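Local coordinates for periplasmic binding protein/LacI transcriptional regulator (Burkholderia graminis C4D1M, PDB 5HQJ), which binds D-arabinose in its pyranose form and probably serves as the periplasmic sugar-binding component of an ABC transporter, at residues A[66-78]-A[90-102]. Residues are numbered along the deposited sequence; the frame is centred on the assembly and turned at random.
Sequences QNTQGSTQVQIIE and ISVNEPKSVESVM
In Q73, CG leaves beside the backbone N (chi1 -85°) and the chain then runs straight, carrying the amide from the first turn of its helix past I90 to the S91 carbonyl. I90 turns CG1 anti to its own backbone N (chi1 -179°), which lays CD1 against that amide, 3.5 Å from Q73 CD. The bond from Q73 NE2 to S91 O is 2.9 Å long and nearly straight; S91 O lies close to the amide plane, although the donor is tilted from the plane of the carbonyl. A weak second bond from NE2 to P35 O probably helps fix the amide's rotation.

Further along, the contact is mainly apolar. V101 CG1 lies between V74 and I77 CD1, while V101 CG2 is 3.7 Å from I77 CG2. I77 CD1 also meets V98 CG2 at 3.5 Å, tighter than usual, and touches the CG of selenomethionine M102.

At the other end, the N93 side chain crosses T68 at about a right angle, its CB 3.3 Å from T68 O, while ND2 is held by K36 O. Beside it G70, at the N-cap position, has no side chain, and S97 CB packs on its CA at 4.1 Å. S97 is itself held by E94, whose OE2 accepts from both its OG and its N.

The lobe built on the parallel sheet alternates strands with helices, as in periplasmic binding proteins. Helices 71-82 and 99-106 flank strand 87-90 in sequence and pack side by side over the sheet, where I90 and Q73 touch I34 of strand 30-34 and M102 touches strand 111-115, while S91, just beyond the strand end, bonds through OG to the sugar-pocket residue D116.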
# COMPACT_ATOMS: atom_id res chain seq x y z
N GLN A 66 10.02 10.79 -8.18
CA GLN A 66 10.91 10.02 -9.06
C GLN A 66 11.55 8.85 -8.31
O GLN A 66 11.99 7.87 -8.92
CB GLN A 66 12.01 10.90 -9.64
CG GLN A 66 11.53 12.23 -10.19
CD GLN A 66 11.36 13.27 -9.10
OE1 GLN A 66 12.34 13.79 -8.56
NE2 GLN A 66 10.10 13.58 -8.77
N ASN A 67 11.61 8.98 -6.99
CA ASN A 67 12.12 7.93 -6.12
C ASN A 67 11.43 8.00 -4.77
O ASN A 67 10.65 8.92 -4.51
CB ASN A 67 13.63 8.05 -5.96
CG ASN A 67 14.08 9.48 -5.71
OD1 ASN A 67 13.46 10.22 -4.93
ND2 ASN A 67 15.17 9.88 -6.36
N THR A 68 11.73 7.03 -3.91
CA THR A 68 10.99 6.84 -2.67
C THR A 68 11.58 7.60 -1.48
O THR A 68 11.27 7.26 -0.33
CB THR A 68 10.92 5.32 -2.30
OG1 THR A 68 12.24 4.76 -2.28
CG2 THR A 68 10.10 4.57 -3.30
N GLN A 69 12.39 8.63 -1.69
CA GLN A 69 13.29 9.05 -0.60
C GLN A 69 12.70 10.01 0.47
O GLN A 69 12.83 9.72 1.66
CB GLN A 69 14.58 9.64 -1.16
CG GLN A 69 14.47 10.90 -1.98
CD GLN A 69 15.83 11.30 -2.54
OE1 GLN A 69 16.09 11.17 -3.74
NE2 GLN A 69 16.72 11.76 -1.67
N GLY A 70 12.08 11.12 0.09
CA GLY A 70 11.50 12.02 1.08
C GLY A 70 11.68 13.47 0.76
O GLY A 70 10.70 14.23 0.73
N SER A 71 12.92 13.87 0.53
CA SER A 71 13.21 15.19 0.00
C SER A 71 12.41 15.44 -1.27
O SER A 71 12.01 16.57 -1.56
CB SER A 71 14.70 15.36 -0.29
OG SER A 71 15.44 14.31 0.32
N THR A 72 12.19 14.38 -2.05
CA THR A 72 11.51 14.52 -3.33
C THR A 72 10.06 14.98 -3.15
O THR A 72 9.54 15.76 -3.95
CB THR A 72 11.50 13.20 -4.11
OG1 THR A 72 12.81 12.61 -4.11
CG2 THR A 72 11.02 13.47 -5.53
N GLN A 73 9.41 14.49 -2.09
CA GLN A 73 8.01 14.87 -1.84
C GLN A 73 7.91 16.23 -1.15
O GLN A 73 6.91 16.91 -1.29
CB GLN A 73 7.29 13.79 -1.01
CG GLN A 73 6.71 12.61 -1.84
CD GLN A 73 5.95 11.60 -0.97
OE1 GLN A 73 6.21 11.48 0.21
NE2 GLN A 73 5.00 10.89 -1.57
N VAL A 74 8.94 16.65 -0.42
CA VAL A 74 8.93 18.00 0.14
C VAL A 74 8.95 19.03 -1.00
O VAL A 74 8.18 19.99 -0.99
CB VAL A 74 10.12 18.24 1.12
CG1 VAL A 74 10.09 19.66 1.69
CG2 VAL A 74 10.07 17.24 2.25
N GLN A 75 9.82 18.83 -1.99
CA GLN A 75 9.90 19.76 -3.10
C GLN A 75 8.55 19.91 -3.78
O GLN A 75 8.15 21.04 -4.12
CB GLN A 75 10.96 19.30 -4.12
CG GLN A 75 12.38 19.66 -3.72
CD GLN A 75 12.57 21.15 -3.54
OE1 GLN A 75 12.23 21.94 -4.42
NE2 GLN A 75 13.07 21.56 -2.37
N ILE A 76 7.83 18.81 -3.95
CA ILE A 76 6.53 18.85 -4.62
C ILE A 76 5.52 19.70 -3.85
O ILE A 76 4.77 20.47 -4.44
CB ILE A 76 5.94 17.45 -4.82
CG1 ILE A 76 6.76 16.69 -5.86
CG2 ILE A 76 4.49 17.55 -5.29
CD1 ILE A 76 6.38 15.22 -6.02
N ILE A 77 5.51 19.56 -2.53
CA ILE A 77 4.55 20.31 -1.72
C ILE A 77 4.89 21.82 -1.74
O ILE A 77 3.98 22.64 -1.81
CB ILE A 77 4.48 19.75 -0.27
CG1 ILE A 77 3.94 18.31 -0.30
CG2 ILE A 77 3.56 20.60 0.60
CD1 ILE A 77 4.24 17.49 0.92
N GLU A 78 6.17 22.19 -1.77
CA GLU A 78 6.51 23.62 -1.83
C GLU A 78 6.01 24.26 -3.12
O GLU A 78 5.46 25.37 -3.09
CB GLU A 78 8.03 23.83 -1.71
CG GLU A 78 8.65 23.01 -0.59
CD GLU A 78 9.88 23.65 0.01
OE1 GLU A 78 10.85 23.90 -0.75
OE2 GLU A 78 9.88 23.89 1.24
N ILE A 90 -1.72 13.06 -0.18
CA ILE A 90 -0.44 12.41 -0.36
C ILE A 90 -0.39 11.04 0.32
O ILE A 90 -0.87 10.85 1.44
CB ILE A 90 0.71 13.32 0.14
CG1 ILE A 90 2.06 12.63 -0.08
CG2 ILE A 90 0.49 13.74 1.61
CD1 ILE A 90 3.28 13.47 0.31
N SER A 91 0.18 10.08 -0.39
CA SER A 91 0.69 8.85 0.20
C SER A 91 2.19 9.00 0.51
O SER A 91 3.00 9.23 -0.40
CB SER A 91 0.46 7.68 -0.76
OG SER A 91 0.97 6.49 -0.21
N VAL A 92 2.57 8.86 1.79
CA VAL A 92 3.91 9.23 2.27
C VAL A 92 4.90 8.07 2.33
O VAL A 92 4.63 7.02 2.91
CB VAL A 92 3.80 9.84 3.68
CG1 VAL A 92 5.14 10.31 4.16
CG2 VAL A 92 2.82 10.99 3.66
N ASN A 93 6.07 8.27 1.73
CA ASN A 93 7.08 7.22 1.74
C ASN A 93 7.73 7.06 3.11
O ASN A 93 7.93 5.94 3.59
CB ASN A 93 8.14 7.50 0.69
CG ASN A 93 7.79 6.88 -0.67
OD1 ASN A 93 7.57 5.66 -0.80
ND2 ASN A 93 7.77 7.70 -1.68
N GLU A 94 8.02 8.19 3.74
CA GLU A 94 8.63 8.21 5.07
C GLU A 94 8.06 9.41 5.88
O GLU A 94 8.20 10.56 5.47
CB GLU A 94 10.16 8.27 4.94
CG GLU A 94 10.94 7.88 6.21
CD GLU A 94 10.81 8.93 7.27
OE1 GLU A 94 10.59 8.57 8.45
OE2 GLU A 94 10.91 10.13 6.91
N PRO A 95 7.40 9.12 7.02
CA PRO A 95 6.51 10.09 7.67
C PRO A 95 7.20 11.32 8.25
O PRO A 95 6.65 12.42 8.17
CB PRO A 95 5.85 9.27 8.80
CG PRO A 95 6.76 8.18 9.05
CD PRO A 95 7.43 7.85 7.75
N LYS A 96 8.39 11.13 8.83
CA LYS A 96 9.04 12.24 9.51
C LYS A 96 9.48 13.25 8.47
O LYS A 96 9.32 14.45 8.67
CB LYS A 96 10.23 11.77 10.38
CG LYS A 96 9.85 10.85 11.58
CD LYS A 96 9.75 9.38 11.15
CE LYS A 96 9.27 8.43 12.25
NZ LYS A 96 9.06 7.04 11.72
N SER A 97 10.00 12.77 7.33
CA SER A 97 10.54 13.65 6.30
C SER A 97 9.64 14.83 5.93
O SER A 97 10.10 15.93 5.62
CB SER A 97 10.82 12.82 5.03
OG SER A 97 11.82 11.85 5.24
N VAL A 98 8.34 14.59 5.93
CA VAL A 98 7.41 15.49 5.28
C VAL A 98 6.58 16.32 6.29
O VAL A 98 5.77 17.17 5.90
CB VAL A 98 6.51 14.66 4.34
CG1 VAL A 98 5.50 13.83 5.13
CG2 VAL A 98 5.87 15.54 3.30
N GLU A 99 6.81 16.10 7.58
CA GLU A 99 6.01 16.77 8.61
C GLU A 99 6.08 18.29 8.51
O GLU A 99 5.07 18.98 8.65
CB GLU A 99 6.45 16.34 10.02
CG GLU A 99 6.36 14.85 10.29
CD GLU A 99 6.67 14.50 11.72
OE1 GLU A 99 6.98 15.43 12.49
OE2 GLU A 99 6.62 13.31 12.07
N SER A 100 7.28 18.82 8.28
CA SER A 100 7.48 20.26 8.35
C SER A 100 6.80 21.04 7.22
O SER A 100 6.14 22.05 7.46
CB SER A 100 8.99 20.56 8.37
OG SER A 100 9.73 19.35 8.53
N VAL A 101 6.97 20.58 5.98
CA VAL A 101 6.39 21.30 4.85
C VAL A 101 4.87 21.14 4.80
O VAL A 101 4.16 22.02 4.32
CB VAL A 101 7.02 20.82 3.52
CG1 VAL A 101 6.66 19.36 3.22
CG2 VAL A 101 6.61 21.74 2.36
N MSE A 102 4.36 20.04 5.33
CA MSE A 102 2.90 19.84 5.34
C MSE A 102 2.22 20.79 6.31
O MSE A 102 1.10 21.25 6.06
CB MSE A 102 2.56 18.38 5.67
CG MSE A 102 2.88 17.46 4.51
SE MSE A 102 2.56 15.57 4.81
CE MSE A 102 0.61 15.67 4.96
O HOH W 1 9.51 9.62 -2.51